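Local coordinates for ComZ (Thermus thermophilus, PDB 6QVI), which is a competence-associated pilin that probably serves as a DNA receptor at the pilus tip, joining a pseudopilin-like domain to a beta-solenoid domain, at residues T13-G24 with S112-V123; F428-V436 with I497-L508. One frame throughout, in Å; residues are numbered along the deposited sequence.

Contact 1 of 2, residues T13-G24 with S112-V123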
loop_
_atom_site.group_PDB
_atom_site.type_symbol
_atom_site.label_atom_id
_atom_site.label_comp_id
_atom_site.label_asym_id
_atom_site.label_seq_id
_atom_site.Cartn_x
_atom_site.Cartn_y
_atom_site.Cartn_z
ATOM N N THR A 13 49.237 10.546 -17.899
ATOM C CA THR A 13 48.976 9.103 -17.903
ATOM C C THR A 13 48.028 8.689 -16.779
ATOM O O THR A 13 46.998 8.040 -17.015
ATOM C CB THR A 13 50.306 8.342 -17.739
ATOM O OG1 THR A 13 51.290 8.847 -18.661
ATOM C CG2 THR A 13 50.107 6.819 -17.894
ATOM N N SER A 14 48.376 9.041 -15.540
ATOM C CA SER A 14 47.570 8.604 -14.416
ATOM C C SER A 14 46.189 9.248 -14.485
ATOM O O SER A 14 45.173 8.579 -14.267
ATOM C CB SER A 14 48.302 8.897 -13.100
ATOM O OG SER A 14 48.505 10.289 -12.895
ATOM N N VAL A 15 46.135 10.523 -14.885
ATOM C CA VAL A 15 44.856 11.193 -15.014
ATOM C C VAL A 15 43.973 10.427 -15.996
ATOM O O VAL A 15 42.764 10.262 -15.758
ATOM C CB VAL A 15 45.046 12.673 -15.390
ATOM C CG1 VAL A 15 43.729 13.286 -15.771
ATOM C CG2 VAL A 15 45.550 13.441 -14.193
ATOM N N GLN A 16 44.542 9.913 -17.093
ATOM C CA GLN A 16 43.674 9.129 -17.970
ATOM C C GLN A 16 43.267 7.803 -17.334
ATOM O O GLN A 16 42.204 7.273 -17.645
ATOM C CB GLN A 16 44.361 8.865 -19.343
ATOM C CG GLN A 16 44.964 10.083 -20.047
ATOM C CD GLN A 16 45.888 9.720 -21.249
ATOM O OE1 GLN A 16 45.798 10.333 -22.318
ATOM N NE2 GLN A 16 46.712 8.679 -21.087
ATOM N N ALA A 17 44.044 7.307 -16.389
ATOM C CA ALA A 17 43.627 6.065 -15.755
ATOM C C ALA A 17 42.476 6.333 -14.800
ATOM O O ALA A 17 41.440 5.635 -14.818
ATOM C CB ALA A 17 44.815 5.431 -15.013
ATOM N N PHE A 18 42.599 7.439 -14.065
ATOM C CA PHE A 18 41.526 7.919 -13.215
ATOM C C PHE A 18 40.254 8.169 -14.016
ATOM O O PHE A 18 39.180 7.699 -13.634
ATOM C CB PHE A 18 42.006 9.172 -12.522
ATOM C CG PHE A 18 42.730 8.894 -11.253
ATOM C CD1 PHE A 18 42.339 7.837 -10.445
ATOM C CD2 PHE A 18 43.842 9.643 -10.896
ATOM C CE1 PHE A 18 43.002 7.570 -9.278
ATOM C CE2 PHE A 18 44.527 9.368 -9.725
ATOM C CZ PHE A 18 44.103 8.329 -8.914
ATOM N N TYR A 19 40.349 8.850 -15.136
ATOM C CA TYR A 19 39.169 9.121 -15.929
ATOM C C TYR A 19 38.515 7.862 -16.378
ATOM O O TYR A 19 37.332 7.778 -16.457
ATOM C CB TYR A 19 39.498 9.963 -17.138
ATOM C CG TYR A 19 38.353 10.088 -18.087
ATOM C CD1 TYR A 19 37.408 11.061 -17.923
ATOM C CD2 TYR A 19 38.211 9.231 -19.131
ATOM C CE1 TYR A 19 36.346 11.176 -18.780
ATOM C CE2 TYR A 19 37.152 9.332 -19.990
ATOM C CZ TYR A 19 36.227 10.311 -19.805
ATOM O OH TYR A 19 35.175 10.427 -20.659
ATOM N N ALA A 20 39.295 6.858 -16.642
ATOM C CA ALA A 20 38.728 5.636 -17.085
ATOM C C ALA A 20 37.922 5.046 -15.984
ATOM O O ALA A 20 36.850 4.590 -16.201
ATOM C CB ALA A 20 39.814 4.686 -17.479
ATOM N N ALA A 21 38.451 5.035 -14.789
ATOM C CA ALA A 21 37.733 4.454 -13.690
ATOM C C ALA A 21 36.532 5.278 -13.329
ATOM O O ALA A 21 35.465 4.762 -13.133
ATOM C CB ALA A 21 38.644 4.317 -12.506
ATOM N N GLU A 22 36.722 6.571 -13.260
ATOM C CA GLU A 22 35.646 7.489 -12.903
ATOM C C GLU A 22 34.538 7.469 -13.946
ATOM O O GLU A 22 33.381 7.776 -13.634
ATOM C CB GLU A 22 36.187 8.907 -12.818
ATOM C CG GLU A 22 36.677 9.325 -11.482
ATOM C CD GLU A 22 35.558 9.767 -10.577
ATOM O OE1 GLU A 22 35.626 9.464 -9.367
ATOM O OE2 GLU A 22 34.605 10.414 -11.077
ATOM N N ALA A 23 34.861 7.068 -15.173
ATOM C CA ALA A 23 33.818 6.831 -16.148
ATOM C C ALA A 23 32.932 5.679 -15.717
ATOM O O ALA A 23 31.698 5.734 -15.867
ATOM C CB ALA A 23 34.422 6.554 -17.532
ATOM N N GLY A 24 33.540 4.617 -15.192
ATOM C CA GLY A 24 32.741 3.470 -14.799
ATOM C C GLY A 24 31.904 3.745 -13.567
ATOM O O GLY A 24 30.719 3.424 -13.521
ATOM N N SER A 112 34.877 0.372 -9.488
ATOM C CA SER A 112 35.226 0.437 -10.874
ATOM C C SER A 112 36.729 0.494 -11.055
ATOM O O SER A 112 37.317 1.494 -10.818
ATOM C CB SER A 112 34.574 1.670 -11.458
ATOM O OG SER A 112 35.389 2.335 -12.373
ATOM N N GLU A 113 37.338 -0.599 -11.481
ATOM C CA GLU A 113 38.764 -0.674 -11.738
ATOM C C GLU A 113 39.024 -0.225 -13.142
ATOM O O GLU A 113 38.602 -0.859 -14.035
ATOM C CB GLU A 113 39.219 -2.112 -11.666
ATOM C CG GLU A 113 39.244 -2.714 -10.283
ATOM C CD GLU A 113 39.535 -4.199 -10.285
ATOM O OE1 GLU A 113 38.842 -4.957 -9.591
ATOM O OE2 GLU A 113 40.466 -4.622 -10.978
ATOM N N GLY A 114 39.755 0.846 -13.349
ATOM C CA GLY A 114 40.016 1.307 -14.695
ATOM C C GLY A 114 41.454 1.219 -15.147
ATOM O O GLY A 114 42.344 1.174 -14.348
ATOM N N THR A 115 41.673 1.121 -16.446
ATOM C CA THR A 115 43.017 1.056 -16.985
ATOM C C THR A 115 43.098 1.884 -18.205
ATOM O O THR A 115 42.183 1.906 -18.950
ATOM C CB THR A 115 43.446 -0.322 -17.447
ATOM O OG1 THR A 115 42.672 -0.682 -18.570
ATOM C CG2 THR A 115 43.272 -1.351 -16.401
ATOM N N SER A 116 44.224 2.523 -18.431
ATOM C CA SER A 116 44.381 3.340 -19.611
ATOM C C SER A 116 45.830 3.542 -19.952
ATOM O O SER A 116 46.485 4.336 -19.317
ATOM C CB SER A 116 43.722 4.689 -19.414
ATOM O OG SER A 116 44.325 5.680 -20.203
ATOM N N GLY A 117 46.327 2.860 -20.975
ATOM C CA GLY A 117 47.707 3.043 -21.352
ATOM C C GLY A 117 48.676 2.638 -20.270
ATOM O O GLY A 117 49.462 3.465 -19.799
ATOM N N GLY A 118 48.594 1.384 -19.826
ATOM C CA GLY A 118 49.538 0.885 -18.842
ATOM C C GLY A 118 49.488 1.554 -17.485
ATOM O O GLY A 118 50.438 1.423 -16.709
ATOM N N ALA A 119 48.430 2.305 -17.198
ATOM C CA ALA A 119 48.173 2.862 -15.876
ATOM C C ALA A 119 46.835 2.324 -15.390
ATOM O O ALA A 119 45.846 2.287 -16.137
ATOM C CB ALA A 119 48.173 4.396 -15.878
ATOM N N LYS A 120 46.811 1.917 -14.139
ATOM C CA LYS A 120 45.641 1.296 -13.567
ATOM C C LYS A 120 45.241 2.109 -12.338
ATOM O O LYS A 120 46.095 2.482 -11.507
ATOM C CB LYS A 120 45.946 -0.176 -13.237
ATOM C CG LYS A 120 44.771 -1.005 -12.741
ATOM C CD LYS A 120 45.164 -2.486 -12.528
ATOM C CE LYS A 120 44.005 -3.260 -11.865
ATOM N NZ LYS A 120 44.301 -4.682 -11.482
ATOM N N ALA A 121 43.945 2.415 -12.260
ATOM C CA ALA A 121 43.344 3.151 -11.156
ATOM C C ALA A 121 42.045 2.475 -10.739
ATOM O O ALA A 121 41.320 1.882 -11.550
ATOM C CB ALA A 121 43.044 4.607 -11.526
ATOM N N ARG A 122 41.706 2.670 -9.481
ATOM C CA ARG A 122 40.538 2.055 -8.869
ATOM C C ARG A 122 39.771 3.141 -8.124
ATOM O O ARG A 122 40.360 3.874 -7.303
ATOM C CB ARG A 122 41.003 0.956 -7.911
ATOM C CG ARG A 122 40.001 -0.009 -7.381
ATOM C CD ARG A 122 40.771 -1.013 -6.551
ATOM N NE ARG A 122 40.014 -1.431 -5.387
ATOM C CZ ARG A 122 39.295 -2.543 -5.348
ATOM N NH1 ARG A 122 39.252 -3.347 -6.412
ATOM N NH2 ARG A 122 38.627 -2.848 -4.242
ATOM N N VAL A 123 38.469 3.248 -8.387
ATOM C CA VAL A 123 37.662 4.193 -7.620
ATOM C C VAL A 123 36.423 3.487 -7.083
ATOM O O VAL A 123 35.849 2.592 -7.717
ATOM C CB VAL A 123 37.262 5.433 -8.456
ATOM C CG1 VAL A 123 38.475 5.991 -9.139
ATOM C CG2 VAL A 123 36.166 5.143 -9.434
#
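Ala17, Ala21, Ala119 and Ala121 bring helix and hairpin together through methyl groups. Ala17 CB lies 3.6 Å from Ala119 CB and 4.0 Å from Ala121 CB, while Ala21 CB reaches Val123 CG1 at 3.8 Å. Beside them, Phe18 CB starts out away from the hairpin, yet the ring folds back: with CG anti to the carbonyl carbon (chi1 -87°), Phe18 CD1 comes within 3.5 Å of Ala121 CB. Val123 straddles Ala21, CG1 on its methyl and CG2 near its carbonyl. The pattern illustrates a pilin-like fold, in which an N-terminal helix lies across an antiparallel sheet. Small residues permit a close fit here, the axes of 13-24 and 112-115 approaching to 6.1 Å at an angle of 144°, and Ala21 faces Gly114, which has no side chain to hold the backbones apart. Near the hairpin turn, Thr13 lays CG2 against Ala119 CB, and Ser116 sets its CB and OG beside Gln16, with OG also making a weak hydrogen bond to Val91 O. At the other end Ser112 OG donates to Ala21 O, a bond short as modelled (2.5 Å), though its exact length carries little weight at this resolution; OG approaches at 119° to the C=O. An alanine here would remove that hydroxyl and is likely to leave the Ala21 carbonyl without its bond from the strand. The carboxylate of Glu22 is held through OE1 by a hydrogen bond with Tyr523 OH of strand 517-529. Glu113 points away from the helix, where its OE1 forms a salt bridge with Arg122 NH1.

Contact 2 of 2, residues F428-V436 with I497-L508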
loop_
_atom_site.group_PDB
_atom_site.type_symbol
_atom_site.label_atom_id
_atom_site.label_comp_id
_atom_site.label_asym_id
_atom_site.label_seq_id
_atom_site.Cartn_x
_atom_site.Cartn_y
_atom_site.Cartn_z
ATOM N N PHE A 428 -11.980 -1.082 -12.428
ATOM C CA PHE A 428 -11.056 -1.258 -11.321
ATOM C C PHE A 428 -9.766 -1.916 -11.805
ATOM O O PHE A 428 -9.808 -2.871 -12.588
ATOM C CB PHE A 428 -11.691 -2.142 -10.258
ATOM C CG PHE A 428 -11.359 -1.745 -8.857
ATOM C CD1 PHE A 428 -11.776 -0.526 -8.355
ATOM C CD2 PHE A 428 -10.601 -2.577 -8.047
ATOM C CE1 PHE A 428 -11.473 -0.148 -7.057
ATOM C CE2 PHE A 428 -10.285 -2.203 -6.751
ATOM C CZ PHE A 428 -10.729 -0.980 -6.254
ATOM N N PRO A 429 -8.604 -1.466 -11.320
ATOM C CA PRO A 429 -8.521 -0.401 -10.327
ATOM C C PRO A 429 -8.151 0.940 -10.941
ATOM O O PRO A 429 -7.520 1.752 -10.267
ATOM C CB PRO A 429 -7.410 -0.883 -9.400
ATOM C CG PRO A 429 -6.501 -1.704 -10.312
ATOM C CD PRO A 429 -7.276 -2.037 -11.587
ATOM N N ASN A 430 -8.524 1.123 -12.184
ATOM C CA ASN A 430 -8.297 2.395 -12.759
ATOM C C ASN A 430 -9.533 3.219 -12.444
ATOM O O ASN A 430 -9.676 4.249 -13.044
ATOM C CB ASN A 430 -8.161 2.274 -14.256
ATOM C CG ASN A 430 -6.845 1.673 -14.667
ATOM O OD1 ASN A 430 -6.074 1.237 -13.833
ATOM N ND2 ASN A 430 -6.582 1.652 -15.959
ATOM N N HIS A 431 -10.326 2.876 -11.454
ATOM C CA HIS A 431 -11.486 3.654 -11.138
ATOM C C HIS A 431 -11.859 3.211 -9.774
ATOM O O HIS A 431 -12.447 2.175 -9.612
ATOM C CB HIS A 431 -12.582 3.278 -12.082
ATOM C CG HIS A 431 -13.865 3.958 -11.798
ATOM N ND1 HIS A 431 -15.068 3.463 -12.234
ATOM C CD2 HIS A 431 -14.142 5.091 -11.122
ATOM C CE1 HIS A 431 -16.032 4.268 -11.841
ATOM N NE2 HIS A 431 -15.498 5.259 -11.162
ATOM N N ALA A 432 -11.525 4.001 -8.777
ATOM C CA ALA A 432 -11.789 3.595 -7.424
ATOM C C ALA A 432 -12.368 4.655 -6.539
ATOM O O ALA A 432 -12.046 5.810 -6.642
ATOM C CB ALA A 432 -10.500 3.113 -6.818
ATOM N N LEU A 433 -13.222 4.228 -5.638
ATOM C CA LEU A 433 -13.816 5.136 -4.665
ATOM C C LEU A 433 -13.373 4.664 -3.296
ATOM O O LEU A 433 -13.549 3.491 -2.949
ATOM C CB LEU A 433 -15.341 5.148 -4.761
ATOM C CG LEU A 433 -16.025 6.033 -3.727
ATOM C CD1 LEU A 433 -15.508 7.441 -3.881
ATOM C CD2 LEU A 433 -17.546 5.967 -3.888
ATOM N N GLY A 434 -12.766 5.557 -2.537
ATOM C CA GLY A 434 -12.248 5.212 -1.234
ATOM C C GLY A 434 -13.156 5.690 -0.124
ATOM O O GLY A 434 -13.868 6.682 -0.263
ATOM N N PHE A 435 -13.075 5.015 1.016
ATOM C CA PHE A 435 -13.924 5.361 2.146
ATOM C C PHE A 435 -13.077 5.483 3.397
ATOM O O PHE A 435 -12.420 4.517 3.807
ATOM C CB PHE A 435 -15.017 4.320 2.326
ATOM C CG PHE A 435 -16.029 4.350 1.227
ATOM C CD1 PHE A 435 -17.189 5.103 1.363
ATOM C CD2 PHE A 435 -15.793 3.678 0.030
ATOM C CE1 PHE A 435 -18.107 5.160 0.349
ATOM C CE2 PHE A 435 -16.712 3.736 -0.985
ATOM C CZ PHE A 435 -17.878 4.476 -0.823
ATOM N N VAL A 436 -13.128 6.654 4.018
ATOM C CA VAL A 436 -12.509 6.875 5.314
ATOM C C VAL A 436 -13.650 7.010 6.302
ATOM O O VAL A 436 -14.545 7.841 6.114
ATOM C CB VAL A 436 -11.597 8.115 5.316
ATOM C CG1 VAL A 436 -10.978 8.351 6.692
ATOM C CG2 VAL A 436 -10.505 7.950 4.271
ATOM N N ILE A 497 -6.663 -6.119 -3.967
ATOM C CA ILE A 497 -6.446 -5.702 -5.338
ATOM C C ILE A 497 -5.590 -4.443 -5.302
ATOM O O ILE A 497 -6.052 -3.377 -4.880
ATOM C CB ILE A 497 -7.761 -5.440 -6.071
ATOM C CG1 ILE A 497 -8.588 -6.706 -6.146
ATOM C CG2 ILE A 497 -7.508 -4.909 -7.467
ATOM C CD1 ILE A 497 -9.851 -6.548 -6.988
ATOM N N ARG A 498 -4.363 -4.559 -5.789
ATOM C CA ARG A 498 -3.456 -3.428 -5.808
ATOM C C ARG A 498 -4.058 -2.310 -6.641
ATOM O O ARG A 498 -4.647 -2.553 -7.690
ATOM C CB ARG A 498 -2.114 -3.865 -6.388
ATOM C CG ARG A 498 -1.265 -2.772 -7.019
ATOM C CD ARG A 498 -0.030 -3.372 -7.732
ATOM N NE ARG A 498 1.086 -3.631 -6.827
ATOM C CZ ARG A 498 2.078 -4.486 -7.075
ATOM N NH1 ARG A 498 2.103 -5.177 -8.208
ATOM N NH2 ARG A 498 3.060 -4.642 -6.191
ATOM N N ILE A 499 -3.963 -1.089 -6.141
ATOM C CA ILE A 499 -4.363 0.101 -6.889
ATOM C C ILE A 499 -3.106 0.876 -7.227
ATOM O O ILE A 499 -2.347 1.247 -6.314
ATOM C CB ILE A 499 -5.392 0.956 -6.130
ATOM C CG1 ILE A 499 -6.476 0.072 -5.518
ATOM C CG2 ILE A 499 -6.028 1.969 -7.050
ATOM C CD1 ILE A 499 -7.593 0.868 -4.815
ATOM N N PRO A 500 -2.806 1.107 -8.513
ATOM C CA PRO A 500 -1.580 1.809 -8.906
ATOM C C PRO A 500 -1.484 3.200 -8.285
ATOM O O PRO A 500 -2.499 3.869 -8.084
ATOM C CB PRO A 500 -1.683 1.879 -10.439
ATOM C CG PRO A 500 -3.127 1.589 -10.765
ATOM C CD PRO A 500 -3.613 0.683 -9.675
ATOM N N LYS A 501 -0.252 3.623 -7.945
ATOM C CA LYS A 501 -0.113 4.813 -7.106
ATOM C C LYS A 501 -0.798 6.011 -7.763
ATOM O O LYS A 501 -1.485 6.786 -7.088
ATOM C CB LYS A 501 1.371 5.129 -6.850
ATOM C CG LYS A 501 1.595 6.477 -6.137
ATOM C CD LYS A 501 1.736 6.293 -4.611
ATOM C CE LYS A 501 1.716 7.622 -3.848
ATOM N NZ LYS A 501 0.317 8.191 -3.812
ATOM N N GLU A 502 -0.646 6.173 -9.081
ATOM C CA GLU A 502 -1.469 7.134 -9.798
ATOM C C GLU A 502 -2.868 6.562 -9.849
ATOM O O GLU A 502 -3.036 5.355 -9.981
ATOM C CB GLU A 502 -0.927 7.441 -11.208
ATOM C CG GLU A 502 -1.090 6.368 -12.333
ATOM C CD GLU A 502 0.124 5.446 -12.500
ATOM O OE1 GLU A 502 0.843 5.536 -13.544
ATOM O OE2 GLU A 502 0.425 4.718 -11.555
ATOM N N ASN A 503 -3.867 7.435 -9.765
ATOM C CA ASN A 503 -5.269 7.030 -9.806
ATOM C C ASN A 503 -5.626 6.170 -8.580
ATOM O O ASN A 503 -6.436 5.241 -8.653
ATOM C CB ASN A 503 -5.567 6.301 -11.133
ATOM C CG ASN A 503 -7.033 6.029 -11.348
ATOM O OD1 ASN A 503 -7.867 6.307 -10.483
ATOM N ND2 ASN A 503 -7.360 5.483 -12.503
ATOM N N ARG A 504 -5.006 6.482 -7.447
ATOM C CA ARG A 504 -5.268 5.987 -6.098
ATOM C C ARG A 504 -5.888 7.098 -5.276
ATOM O O ARG A 504 -5.343 8.210 -5.295
ATOM C CB ARG A 504 -3.955 5.556 -5.467
ATOM C CG ARG A 504 -3.953 5.277 -3.998
ATOM C CD ARG A 504 -3.034 4.111 -3.669
ATOM N NE ARG A 504 -2.718 4.117 -2.243
ATOM C CZ ARG A 504 -3.470 3.557 -1.296
ATOM N NH1 ARG A 504 -4.610 2.929 -1.600
ATOM N NH2 ARG A 504 -3.086 3.628 -0.028
ATOM N N PRO A 505 -6.968 6.860 -4.500
ATOM C CA PRO A 505 -7.573 7.978 -3.768
ATOM C C PRO A 505 -6.547 8.712 -2.919
ATOM O O PRO A 505 -6.017 8.163 -1.945
ATOM C CB PRO A 505 -8.643 7.296 -2.908
ATOM C CG PRO A 505 -9.019 6.087 -3.676
ATOM C CD PRO A 505 -7.764 5.624 -4.371
ATOM N N ALA A 506 -6.278 9.969 -3.303
ATOM C CA ALA A 506 -5.239 10.768 -2.661
ATOM C C ALA A 506 -5.428 10.841 -1.144
ATOM O O ALA A 506 -4.436 10.907 -0.392
ATOM C CB ALA A 506 -5.209 12.175 -3.265
ATOM N N LEU A 507 -6.684 10.873 -0.654
ATOM C CA LEU A 507 -6.777 11.156 0.769
ATOM C C LEU A 507 -6.807 9.892 1.631
ATOM O O LEU A 507 -7.014 9.982 2.851
ATOM C CB LEU A 507 -7.977 12.060 1.067
ATOM C CG LEU A 507 -7.997 13.402 0.321
ATOM C CD1 LEU A 507 -9.368 14.061 0.641
ATOM C CD2 LEU A 507 -6.823 14.354 0.564
ATOM N N LEU A 508 -6.436 8.780 1.076
ATOM C CA LEU A 508 -6.254 7.543 1.810
ATOM C C LEU A 508 -4.797 7.437 2.280
ATOM O O LEU A 508 -3.930 8.158 1.798
ATOM C CB LEU A 508 -6.589 6.365 0.898
ATOM C CG LEU A 508 -8.003 5.813 0.849
ATOM C CD1 LEU A 508 -8.252 4.832 1.988
ATOM C CD2 LEU A 508 -8.986 6.955 0.905
#
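Phe428 presents its ring to two isoleucines in different ways. Ile497 CG2 sits at the edge near the ring plane, 3.9 Å from Phe428 CD2, whereas Ile499 CD1 meets Phe428 CZ from an oblique direction. Pro429, preceded by a cis peptide bond, covers one face of the same ring with CB, placed off-centre near the ring's margin. The Pro429 and Pro500 side chains cross at about a right angle, Pro429 CG 3.8 Å from Pro500 CD. Ile499 divides its branches: CG2, anti to the backbone N, reaches Pro429 CB, while CD1 lies 4.2 Å from Ala432 CB. The polar link, Asn503 ND2 to Asn430 O, is 2.7 Å long and fairly straight (155° at the hydrogen). The acceptor lies close to the Asn503 amide plane, but the donor stands above the Asn430 carbonyl plane. Asn503 holds the third position of the type II turn 501-504, with the positive phi of that position. Farther along, Pro505 CG rests over Gly434. Val436 and Leu508 run alongside one another in opposite senses, Val436 CG2 3.8 Å from Leu508 CD2. Strand 432-437 runs parallel between solenoid strands 398-406 and 451-454, and loop 497-508 closes over all three, with Leu507 reaching helix 294-301.

In the fold
Contact 1 and contact 2 belong to different domains, their centres 50 Å apart and their nearest atoms about 30 Å apart, and they share no helix or strand. Along the chain, contact 1 is complete before contact 2 begins. Contact 1 joins helix 12-40 to the antiparallel sheet of the pseudopilin-like domain; contact 2 covers strands of the beta-solenoid. Topology nevertheless couples the two domains: the chain leaves the pilin sheet after strand 120-130, builds the solenoid, and passes through loop 497-508 before strand 517-529 pairs with 120-130. The solenoid is thus an insertion between neighbouring pilin strands, an arrangement consistent with a receptor domain carried on a pilus-tip subunit.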